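Local coordinates for pumilio homology domain family member 4 (Saccharomyces cerevisiae, PDB 3BWT), which binds mRNA through its Pumilio homology domain, the single-stranded RNA-binding part of the protein that makes up this chain, and is associated with transcription regulation, at residues Q114-V117 against D118-P122; Q101-I104 against E105-T109; R76-L79 against T80-S84; S37-A40 against D41-E45. One frame throughout, in Å; residues are numbered along the deposited sequence.

Contact 1 of 4, residues Q114-V117 against D118-P122; sequences QIVV and DSLRP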
loop_
_atom_site.group_PDB
_atom_site.type_symbol
_atom_site.label_atom_id
_atom_site.label_comp_id
_atom_site.label_asym_id
_atom_site.label_seq_id
_atom_site.Cartn_x
_atom_site.Cartn_y
_atom_site.Cartn_z
ATOM N N GLN A 114 13.118 -17.435 9.398
ATOM C CA GLN A 114 12.354 -17.973 10.511
ATOM C C GLN A 114 12.494 -17.100 11.748
ATOM O O GLN A 114 11.518 -16.866 12.452
ATOM C CB GLN A 114 12.742 -19.422 10.804
ATOM C CG GLN A 114 12.004 -20.410 9.925
ATOM C CD GLN A 114 10.551 -20.011 9.721
ATOM O OE1 GLN A 114 10.091 -19.874 8.585
ATOM N NE2 GLN A 114 9.825 -19.808 10.823
ATOM N N ILE A 115 13.699 -16.602 11.999
ATOM C CA ILE A 115 13.914 -15.665 13.099
ATOM C C ILE A 115 13.099 -14.379 12.922
ATOM O O ILE A 115 12.588 -13.815 13.893
ATOM C CB ILE A 115 15.413 -15.322 13.280
ATOM C CG1 ILE A 115 16.172 -16.523 13.852
ATOM C CG2 ILE A 115 15.588 -14.106 14.179
ATOM C CD1 ILE A 115 17.679 -16.328 13.922
ATOM N N VAL A 116 12.971 -13.918 11.681
ATOM C CA VAL A 116 12.209 -12.711 11.428
ATOM C C VAL A 116 10.711 -12.951 11.595
ATOM O O VAL A 116 10.057 -12.217 12.324
ATOM C CB VAL A 116 12.537 -12.084 10.058
ATOM C CG1 VAL A 116 11.482 -11.064 9.668
ATOM C CG2 VAL A 116 13.914 -11.432 10.098
ATOM N N VAL A 117 10.160 -13.976 10.950
ATOM C CA VAL A 117 8.733 -14.255 11.118
ATOM C C VAL A 117 8.425 -14.526 12.583
ATOM O O VAL A 117 7.448 -14.013 13.115
ATOM C CB VAL A 117 8.221 -15.435 10.247
ATOM C CG1 VAL A 117 8.821 -15.377 8.849
ATOM C CG2 VAL A 117 8.544 -16.766 10.894
ATOM N N ASP A 118 9.266 -15.317 13.241
ATOM C CA ASP A 118 9.038 -15.638 14.645
ATOM C C ASP A 118 8.975 -14.352 15.462
ATOM O O ASP A 118 8.186 -14.245 16.399
ATOM C CB ASP A 118 10.136 -16.551 15.195
ATOM C CG ASP A 118 9.996 -17.996 14.738
ATOM O OD1 ASP A 118 9.108 -18.293 13.902
ATOM O OD2 ASP A 118 10.790 -18.838 15.223
ATOM N N SER A 119 9.802 -13.378 15.089
ATOM C CA SER A 119 9.948 -12.149 15.861
ATOM C C SER A 119 8.847 -11.145 15.585
ATOM O O SER A 119 8.497 -10.363 16.461
ATOM C CB SER A 119 11.293 -11.487 15.582
ATOM O OG SER A 119 12.325 -12.085 16.337
ATOM N N LEU A 120 8.318 -11.158 14.364
ATOM C CA LEU A 120 7.283 -10.212 13.968
ATOM C C LEU A 120 5.887 -10.740 14.230
ATOM O O LEU A 120 5.007 -9.995 14.629
ATOM C CB LEU A 120 7.424 -9.859 12.488
ATOM C CG LEU A 120 8.659 -9.028 12.146
ATOM C CD1 LEU A 120 8.831 -8.853 10.642
ATOM C CD2 LEU A 120 8.570 -7.679 12.851
ATOM N N ARG A 121 5.697 -12.033 14.006
ATOM C CA ARG A 121 4.372 -12.644 14.048
ATOM C C ARG A 121 3.498 -12.141 15.195
ATOM O O ARG A 121 2.379 -11.684 14.976
ATOM C CB ARG A 121 4.502 -14.165 14.094
ATOM C CG ARG A 121 3.196 -14.931 14.122
ATOM C CD ARG A 121 3.489 -16.393 13.875
ATOM N NE ARG A 121 4.508 -16.874 14.804
ATOM C CZ ARG A 121 5.453 -17.760 14.502
ATOM N NH1 ARG A 121 5.529 -18.274 13.277
ATOM N NH2 ARG A 121 6.334 -18.125 15.430
ATOM N N PRO A 122 4.000 -12.222 16.428
ATOM C CA PRO A 122 3.172 -11.805 17.564
ATOM C C PRO A 122 2.603 -10.387 17.430
ATOM O O PRO A 122 1.626 -10.065 18.106
ATOM C CB PRO A 122 4.148 -11.854 18.739
ATOM C CG PRO A 122 5.184 -12.834 18.332
ATOM C CD PRO A 122 5.319 -12.725 16.847
#

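Contact 2 of 4, residues Q101-I104 against E105-T109; sequences QKLI and ECIKT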
loop_
_atom_site.group_PDB
_atom_site.type_symbol
_atom_site.label_atom_id
_atom_site.label_comp_id
_atom_site.label_asym_id
_atom_site.label_seq_id
_atom_site.Cartn_x
_atom_site.Cartn_y
_atom_site.Cartn_z
ATOM N N GLN A 101 13.988 -2.765 7.453
ATOM C CA GLN A 101 13.619 -3.101 6.089
ATOM C C GLN A 101 14.851 -3.577 5.324
ATOM O O GLN A 101 14.787 -4.545 4.569
ATOM C CB GLN A 101 12.993 -1.901 5.389
ATOM C CG GLN A 101 11.661 -1.481 5.972
ATOM C CD GLN A 101 11.063 -0.269 5.275
ATOM O OE1 GLN A 101 10.905 -0.262 4.062
ATOM N NE2 GLN A 101 10.716 0.754 6.046
ATOM N N LYS A 102 15.975 -2.904 5.530
ATOM C CA LYS A 102 17.225 -3.315 4.899
ATOM C C LYS A 102 17.662 -4.707 5.344
ATOM O O LYS A 102 18.098 -5.527 4.529
ATOM C CB LYS A 102 18.340 -2.319 5.189
ATOM C CG LYS A 102 19.469 -2.390 4.177
ATOM C CD LYS A 102 18.978 -1.873 2.851
ATOM C CE LYS A 102 20.057 -1.874 1.802
ATOM N NZ LYS A 102 19.503 -1.311 0.538
ATOM N N LEU A 103 17.554 -4.965 6.641
ATOM C CA LEU A 103 17.858 -6.283 7.176
ATOM C C LEU A 103 17.084 -7.353 6.418
ATOM O O LEU A 103 17.653 -8.333 5.948
ATOM C CB LEU A 103 17.524 -6.336 8.662
ATOM C CG LEU A 103 17.940 -7.570 9.467
ATOM C CD1 LEU A 103 18.258 -7.178 10.902
ATOM C CD2 LEU A 103 16.857 -8.634 9.437
ATOM N N ILE A 104 15.778 -7.151 6.296
ATOM C CA ILE A 104 14.913 -8.071 5.569
ATOM C C ILE A 104 15.332 -8.222 4.099
ATOM O O ILE A 104 15.346 -9.328 3.561
ATOM C CB ILE A 104 13.441 -7.629 5.660
ATOM C CG1 ILE A 104 12.959 -7.707 7.114
ATOM C CG2 ILE A 104 12.574 -8.485 4.756
ATOM C CD1 ILE A 104 11.608 -7.055 7.366
ATOM N N GLU A 105 15.689 -7.116 3.459
ATOM C CA GLU A 105 16.167 -7.163 2.087
ATOM C C GLU A 105 17.440 -7.974 1.959
ATOM O O GLU A 105 17.711 -8.562 0.907
ATOM C CB GLU A 105 16.429 -5.756 1.576
ATOM C CG GLU A 105 15.173 -5.034 1.185
ATOM C CD GLU A 105 15.415 -3.590 0.866
ATOM O OE1 GLU A 105 16.565 -3.130 1.055
ATOM O OE2 GLU A 105 14.450 -2.920 0.431
ATOM N N CYS A 106 18.223 -8.002 3.033
ATOM C CA CYS A 106 19.558 -8.587 2.988
ATOM C C CYS A 106 19.625 -10.075 3.310
ATOM O O CYS A 106 20.597 -10.734 2.961
ATOM C CB CYS A 106 20.500 -7.833 3.922
ATOM S SG CYS A 106 21.098 -6.296 3.256
ATOM N N ILE A 107 18.608 -10.607 3.975
ATOM C CA ILE A 107 18.700 -11.980 4.448
ATOM C C ILE A 107 18.669 -12.983 3.310
ATOM O O ILE A 107 17.857 -12.891 2.400
ATOM C CB ILE A 107 17.642 -12.325 5.521
ATOM C CG1 ILE A 107 16.230 -12.235 4.948
ATOM C CG2 ILE A 107 17.809 -11.422 6.735
ATOM C CD1 ILE A 107 15.151 -12.418 5.995
ATOM N N LYS A 108 19.581 -13.942 3.378
ATOM C CA LYS A 108 19.701 -14.955 2.354
ATOM C C LYS A 108 19.192 -16.312 2.856
ATOM O O LYS A 108 18.504 -17.021 2.125
ATOM C CB LYS A 108 21.158 -15.033 1.860
ATOM C CG LYS A 108 21.632 -13.776 1.098
ATOM C CD LYS A 108 23.125 -13.817 0.716
ATOM C CE LYS A 108 24.037 -13.614 1.931
ATOM N NZ LYS A 108 25.447 -13.197 1.610
ATOM N N THR A 109 19.507 -16.661 4.103
ATOM C CA THR A 109 19.174 -17.987 4.646
ATOM C C THR A 109 17.716 -18.106 5.073
ATOM O O THR A 109 16.996 -17.116 5.153
ATOM C CB THR A 109 20.051 -18.370 5.876
ATOM O OG1 THR A 109 19.671 -17.577 7.008
ATOM C CG2 THR A 109 21.534 -18.169 5.590
#

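Contact 3 of 4, residues R76-L79 against T80-S84; sequences RIVL and TKISS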
loop_
_atom_site.group_PDB
_atom_site.type_symbol
_atom_site.label_atom_id
_atom_site.label_comp_id
_atom_site.label_asym_id
_atom_site.label_seq_id
_atom_site.Cartn_x
_atom_site.Cartn_y
_atom_site.Cartn_z
ATOM N N ARG A 76 25.720 -11.312 9.793
ATOM C CA ARG A 76 24.357 -10.863 9.601
ATOM C C ARG A 76 23.402 -11.605 10.522
ATOM O O ARG A 76 22.483 -11.005 11.093
ATOM C CB ARG A 76 23.921 -11.045 8.152
ATOM C CG ARG A 76 22.618 -10.335 7.834
ATOM C CD ARG A 76 22.310 -10.328 6.345
ATOM N NE ARG A 76 22.095 -11.680 5.849
ATOM C CZ ARG A 76 22.935 -12.324 5.050
ATOM N NH1 ARG A 76 24.044 -11.724 4.635
ATOM N NH2 ARG A 76 22.659 -13.563 4.662
ATOM N N ILE A 77 23.616 -12.907 10.670
ATOM C CA ILE A 77 22.752 -13.718 11.521
ATOM C C ILE A 77 22.852 -13.313 12.988
ATOM O O ILE A 77 21.880 -13.436 13.742
ATOM C CB ILE A 77 23.036 -15.222 11.341
ATOM C CG1 ILE A 77 22.765 -15.610 9.887
ATOM C CG2 ILE A 77 22.151 -16.047 12.249
ATOM C CD1 ILE A 77 23.313 -16.942 9.481
ATOM N N VAL A 78 24.018 -12.813 13.387
ATOM C CA VAL A 78 24.212 -12.364 14.755
ATOM C C VAL A 78 23.478 -11.047 14.977
ATOM O O VAL A 78 22.818 -10.857 16.001
ATOM C CB VAL A 78 25.709 -12.199 15.110
ATOM C CG1 VAL A 78 25.868 -11.537 16.484
ATOM C CG2 VAL A 78 26.418 -13.540 15.064
ATOM N N LEU A 79 23.599 -10.136 14.017
ATOM C CA LEU A 79 22.887 -8.870 14.100
ATOM C C LEU A 79 21.387 -9.124 14.167
ATOM O O LEU A 79 20.665 -8.443 14.907
ATOM C CB LEU A 79 23.225 -7.964 12.917
ATOM C CG LEU A 79 24.679 -7.493 12.858
ATOM C CD1 LEU A 79 24.873 -6.375 11.836
ATOM C CD2 LEU A 79 25.155 -7.056 14.233
ATOM N N THR A 80 20.919 -10.113 13.410
ATOM C CA THR A 80 19.499 -10.451 13.418
ATOM C C THR A 80 19.101 -10.991 14.785
ATOM O O THR A 80 18.061 -10.619 15.322
ATOM C CB THR A 80 19.103 -11.508 12.332
ATOM O OG1 THR A 80 19.534 -11.088 11.029
ATOM C CG2 THR A 80 17.593 -11.717 12.314
ATOM N N LYS A 81 19.924 -11.869 15.352
ATOM C CA LYS A 81 19.574 -12.482 16.636
ATOM C C LYS A 81 19.517 -11.474 17.780
ATOM O O LYS A 81 18.657 -11.568 18.650
ATOM C CB LYS A 81 20.511 -13.643 16.985
ATOM C CG LYS A 81 20.274 -14.902 16.142
ATOM C CD LYS A 81 21.235 -16.039 16.517
ATOM C CE LYS A 81 20.955 -17.304 15.702
ATOM N NZ LYS A 81 21.785 -18.462 16.155
ATOM N N ILE A 82 20.422 -10.506 17.761
ATOM C CA ILE A 82 20.504 -9.509 18.812
ATOM C C ILE A 82 19.339 -8.537 18.730
ATOM O O ILE A 82 18.754 -8.151 19.754
ATOM C CB ILE A 82 21.836 -8.719 18.722
ATOM C CG1 ILE A 82 23.012 -9.592 19.188
ATOM C CG2 ILE A 82 21.763 -7.421 19.522
ATOM C CD1 ILE A 82 24.368 -8.910 19.096
ATOM N N SER A 83 18.994 -8.143 17.507
ATOM C CA SER A 83 17.942 -7.150 17.321
ATOM C C SER A 83 16.535 -7.737 17.389
ATOM O O SER A 83 15.599 -7.034 17.763
ATOM C CB SER A 83 18.143 -6.374 16.017
ATOM O OG SER A 83 18.217 -7.244 14.911
ATOM N N SER A 84 16.396 -9.023 17.070
ATOM C CA SER A 84 15.074 -9.639 16.889
ATOM C C SER A 84 14.087 -9.469 18.048
ATOM O O SER A 84 12.898 -9.300 17.813
ATOM C CB SER A 84 15.189 -11.115 16.500
ATOM O OG SER A 84 15.842 -11.868 17.508
#

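Contact 4 of 4, residues S37-A40 against D41-E45; sequences SKAA and DAIFE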
loop_
_atom_site.group_PDB
_atom_site.type_symbol
_atom_site.label_atom_id
_atom_site.label_comp_id
_atom_site.label_asym_id
_atom_site.label_seq_id
_atom_site.Cartn_x
_atom_site.Cartn_y
_atom_site.Cartn_z
ATOM N N SER A 37 35.637 -5.935 3.707
ATOM C CA SER A 37 35.680 -7.023 4.677
ATOM C C SER A 37 36.328 -6.654 6.027
ATOM O O SER A 37 35.727 -6.882 7.086
ATOM C CB SER A 37 36.369 -8.244 4.075
ATOM O OG SER A 37 36.259 -9.363 4.934
ATOM N N LYS A 38 37.529 -6.100 5.992
ATOM C CA LYS A 38 38.160 -5.716 7.258
ATOM C C LYS A 38 37.361 -4.629 7.949
ATOM O O LYS A 38 37.286 -4.602 9.174
ATOM C CB LYS A 38 39.638 -5.301 7.121
ATOM C CG LYS A 38 40.608 -6.392 6.726
ATOM C CD LYS A 38 42.034 -5.828 6.647
ATOM C CE LYS A 38 43.057 -6.909 6.231
ATOM N NZ LYS A 38 44.462 -6.388 6.132
ATOM N N ALA A 39 36.772 -3.736 7.176
ATOM C CA ALA A 39 35.924 -2.685 7.730
ATOM C C ALA A 39 34.685 -3.298 8.372
ATOM O O ALA A 39 34.343 -2.961 9.506
ATOM C CB ALA A 39 35.541 -1.687 6.667
ATOM N N ALA A 40 34.033 -4.212 7.653
ATOM C CA ALA A 40 32.846 -4.906 8.156
ATOM C C ALA A 40 33.127 -5.648 9.465
ATOM O O ALA A 40 32.310 -5.629 10.384
ATOM C CB ALA A 40 32.293 -5.867 7.107
ATOM N N ASP A 41 34.283 -6.302 9.546
ATOM C CA ASP A 41 34.645 -7.044 10.744
ATOM C C ASP A 41 34.825 -6.100 11.926
ATOM O O ASP A 41 34.238 -6.283 12.990
ATOM C CB ASP A 41 35.951 -7.803 10.521
ATOM C CG ASP A 41 35.806 -8.967 9.571
ATOM O OD1 ASP A 41 34.688 -9.217 9.066
ATOM O OD2 ASP A 41 36.833 -9.637 9.329
ATOM N N ALA A 42 35.665 -5.094 11.730
ATOM C CA ALA A 42 35.998 -4.164 12.789
ATOM C C ALA A 42 34.741 -3.477 13.291
ATOM O O ALA A 42 34.528 -3.320 14.499
ATOM C CB ALA A 42 36.979 -3.138 12.272
ATOM N N ILE A 43 33.907 -3.060 12.349
ATOM C CA ILE A 43 32.708 -2.325 12.690
ATOM C C ILE A 43 31.652 -3.250 13.291
ATOM O O ILE A 43 30.956 -2.877 14.232
ATOM C CB ILE A 43 32.190 -1.536 11.482
ATOM C CG1 ILE A 43 33.148 -0.376 11.194
ATOM C CG2 ILE A 43 30.774 -1.017 11.734
ATOM C CD1 ILE A 43 33.004 0.214 9.822
ATOM N N PHE A 44 31.557 -4.466 12.770
ATOM C CA PHE A 44 30.662 -5.463 13.342
ATOM C C PHE A 44 31.030 -5.748 14.796
ATOM O O PHE A 44 30.168 -5.760 15.675
ATOM C CB PHE A 44 30.695 -6.759 12.517
ATOM C CG PHE A 44 30.051 -7.942 13.200
ATOM C CD1 PHE A 44 28.681 -8.160 13.107
ATOM C CD2 PHE A 44 30.820 -8.849 13.922
ATOM C CE1 PHE A 44 28.093 -9.258 13.726
ATOM C CE2 PHE A 44 30.232 -9.943 14.541
ATOM C CZ PHE A 44 28.873 -10.147 14.443
ATOM N N GLU A 45 32.308 -5.975 15.058
ATOM C CA GLU A 45 32.722 -6.312 16.415
ATOM C C GLU A 45 32.459 -5.194 17.424
ATOM O O GLU A 45 32.111 -5.461 18.570
ATOM C CB GLU A 45 34.190 -6.741 16.457
ATOM C CG GLU A 45 34.466 -8.008 15.707
ATOM C CD GLU A 45 33.715 -9.220 16.255
ATOM O OE1 GLU A 45 33.144 -9.130 17.363
ATOM O OE2 GLU A 45 33.710 -10.273 15.565
#

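Contact 1 of 4, residues Q114-V117 against D118-P122
Ser119 turns its hydroxyl back onto the carbonyl of Ile115, one helical turn earlier: OG donates to Ile115 O over 3.0 Å and lies 20° from the carbonyl plane. The hydroxyl is held beside the backbone N (chi1 -81°), and it supplements a weak main-chain bond from Ser119 N to the same oxygen. Next to it Val116 and Leu120 run side by side and point the same way, with Val116 CG1 against Leu120 CD1 at 3.6 Å. A backbone bond from Leu120 N to Val116 O (2.9 Å) underlies this second pair, and the next runs from Arg121 N to Val117 O (2.8 Å). On the exposed flank Arg121 bends at its third torsion (53°), which brings NH2 to Asp118 OD1 at 3.2 Å in a salt bridge whose hydrogen bond is weak, while Val117 O lies over one face of the guanidinium. Within the crescent of stacked Pumilio helices, Ile115 leans on Thr80 and Lys81 of helix 73-83, and Val117 and Arg121 meet Phe151 of helix 146-158. Val116 and Leu120 pack on Phe87 of helix 87-92, and Leu120 also reaches Val136 and Cys140 of helix 133-143.

Contact 2 of 4, residues Q101-I104 against E105-T109
Lys102 starts with CG opposite its backbone N (chi1 -158°) and then bends at its second torsion (69°), so that its outer half swings across Glu105, whose chain runs extended beyond CG. The two cross at a slant: Lys102 CD lies 3.3 Å from Glu105 OE1, and NZ stands 3.5 Å from the same oxygen in a salt bridge whose hydrogen bond is weak. The carboxylate is shared, because Glu105 OE2 makes a salt bridge with Lys139 of helix 133-143, the stronger of the two pairings. Residues 101-109 lie in Pumilio repeat 3, and helix 96-106 is probably the one that, as in other PUF domains, lines the concave, RNA-binding side of the crescent. It ends here. Cys106 N turns to Leu103 O at 3.0 Å, well above the carbonyl plane, and Ile107 N binds that oxygen only weakly as Ile107 leaves helical geometry. The side chain of Ile107 folds back over the last turn: with CG1 set between the backbone N and the carbonyl carbon (chi1 64°), that branch covers Ile104 O at 3.3 Å, and CG2 meets Leu103 CD2 at 4.0 Å. Cutting this side chain back to an alanine removes both branches and would probably open a gap beside Leu103 CD2 and leave Ile104 O less covered. Leu103 also packs on Leu68 of helix 60-70 and on Val116 of helix 110-120. Two residues farther on, Thr109 takes the N-cap position of helix 110-120, its OG1 also hydrogen-bonded to Glu112.

Contact 3 of 4, residues R76-L79 against T80-S84
Ser83 OG donates to Leu79 O at 2.7 Å, and Ser83 N reaches the same oxygen at 3.1 Å from the other face of its plane, so this carbonyl is gripped by two donors. The first torsion of Ser83 (chi1 56°) places OG between the backbone N and the carbonyl carbon, within range of the preceding turn. One turn back the pattern recurs. Thr80 OG1 binds Arg76 O at 3.0 Å from 39° out of the carbonyl plane, and Thr80 N approaches from the opposite face at 2.9 Å. The buried hydroxyls of Thr80 and Ser83 thus find their acceptors within the helix itself. Ser84 OG makes a different bond, to Lys81 O three residues back, from above the carbonyl plane.

On another side of the helix the contacts are apolar. Val78 and Ile82 lie alongside each other, pointing the same way, with Val78 CG1 and Ile82 CD1 4.0 Å apart; the extended aliphatic chain of Lys81 likewise runs beside Ile77, Lys81 CE against Ile77 CG2 at 3.9 Å. Farther out, Arg76 forms a salt bridge with Glu112, while Thr80 and Ser83 both touch Leu103 of helix 96-106. Hydroxyls folded back onto carbonyls of the preceding turn are common for Ser and Thr in helices; here they lie where helix 73-83 packs on helices 51-55, 96-106 and 110-120 in the Pumilio-repeat solenoid.

Contact 4 of 4, residues S37-A40 against D41-E45
Ile43 lies over the carbonyl end of Ala39: CG1, placed beside its own backbone N (chi1 -71°), carries CD1 to 3.5 Å from Ala39 O, and the same methyl stands 4.5 Å from Ala39 CB, a loose apolar touch. Phe44 is turned differently. Its CB rests by Ala40 O, but CG is opposite the backbone N (chi1 167°), which sets the ring against Val78 and Leu79 of helix 73-83. Ala40 O is met obliquely by that ring, and Glu45 OE2 comes to the ring edge in plane. Residues 37-45 lie in Pumilio repeat 1, at the N-terminal end of the crescent; Ile43 packs on Leu28 and Leu32 of helix 22-34, while Phe44 serves the packing of helix 37-47 on helix 73-83, so the two neighbouring side chains bind different helices of the solenoid. Asp41 looks a third way. Its backbone N donates to Ser37 O at 2.9 Å, while its carboxylate bends back beside the same carbonyl, OD1 lying 3.2 Å from Ser37 O, where two acceptors face each other without a bond. OD1 is instead hydrogen-bonded by NE2 of Gln75. A leucine in place of Asp41 would remove this acceptor and would probably leave the Gln75 amide without its mate and free to turn. Along the main chain, Ala42 N reaches Lys38 O at 3.1 Å with a nearly straight N-H (168°), and Ile43 N binds Ala39 O at 2.9 Å.

Contacts 3 and 4 lie along helices, while contacts 1 and 2 run to or past a helix end. Contacts 3 and 4 have four buried residues each; contact 1 has four exposed, and contact 2 two buried with the rest partly exposed. Contacts 1, 2 and 3 cluster, their centres 11 to 13 Å apart: Leu103 meets Val116 and Thr80, while Ile115 packs on Thr80 and Lys81. Contact 4 joins only contact 3 among them and lies farthest from the chain centre, at about 36 Å. Salt bridges occur on the more solvent-accessible flanks of contacts 1 and 2, hydroxyl-to-backbone bonds dominate contact 3, and contact 4 combines alanines, Ile43 and Phe44 with an Asp41-Gln75 hydrogen bond.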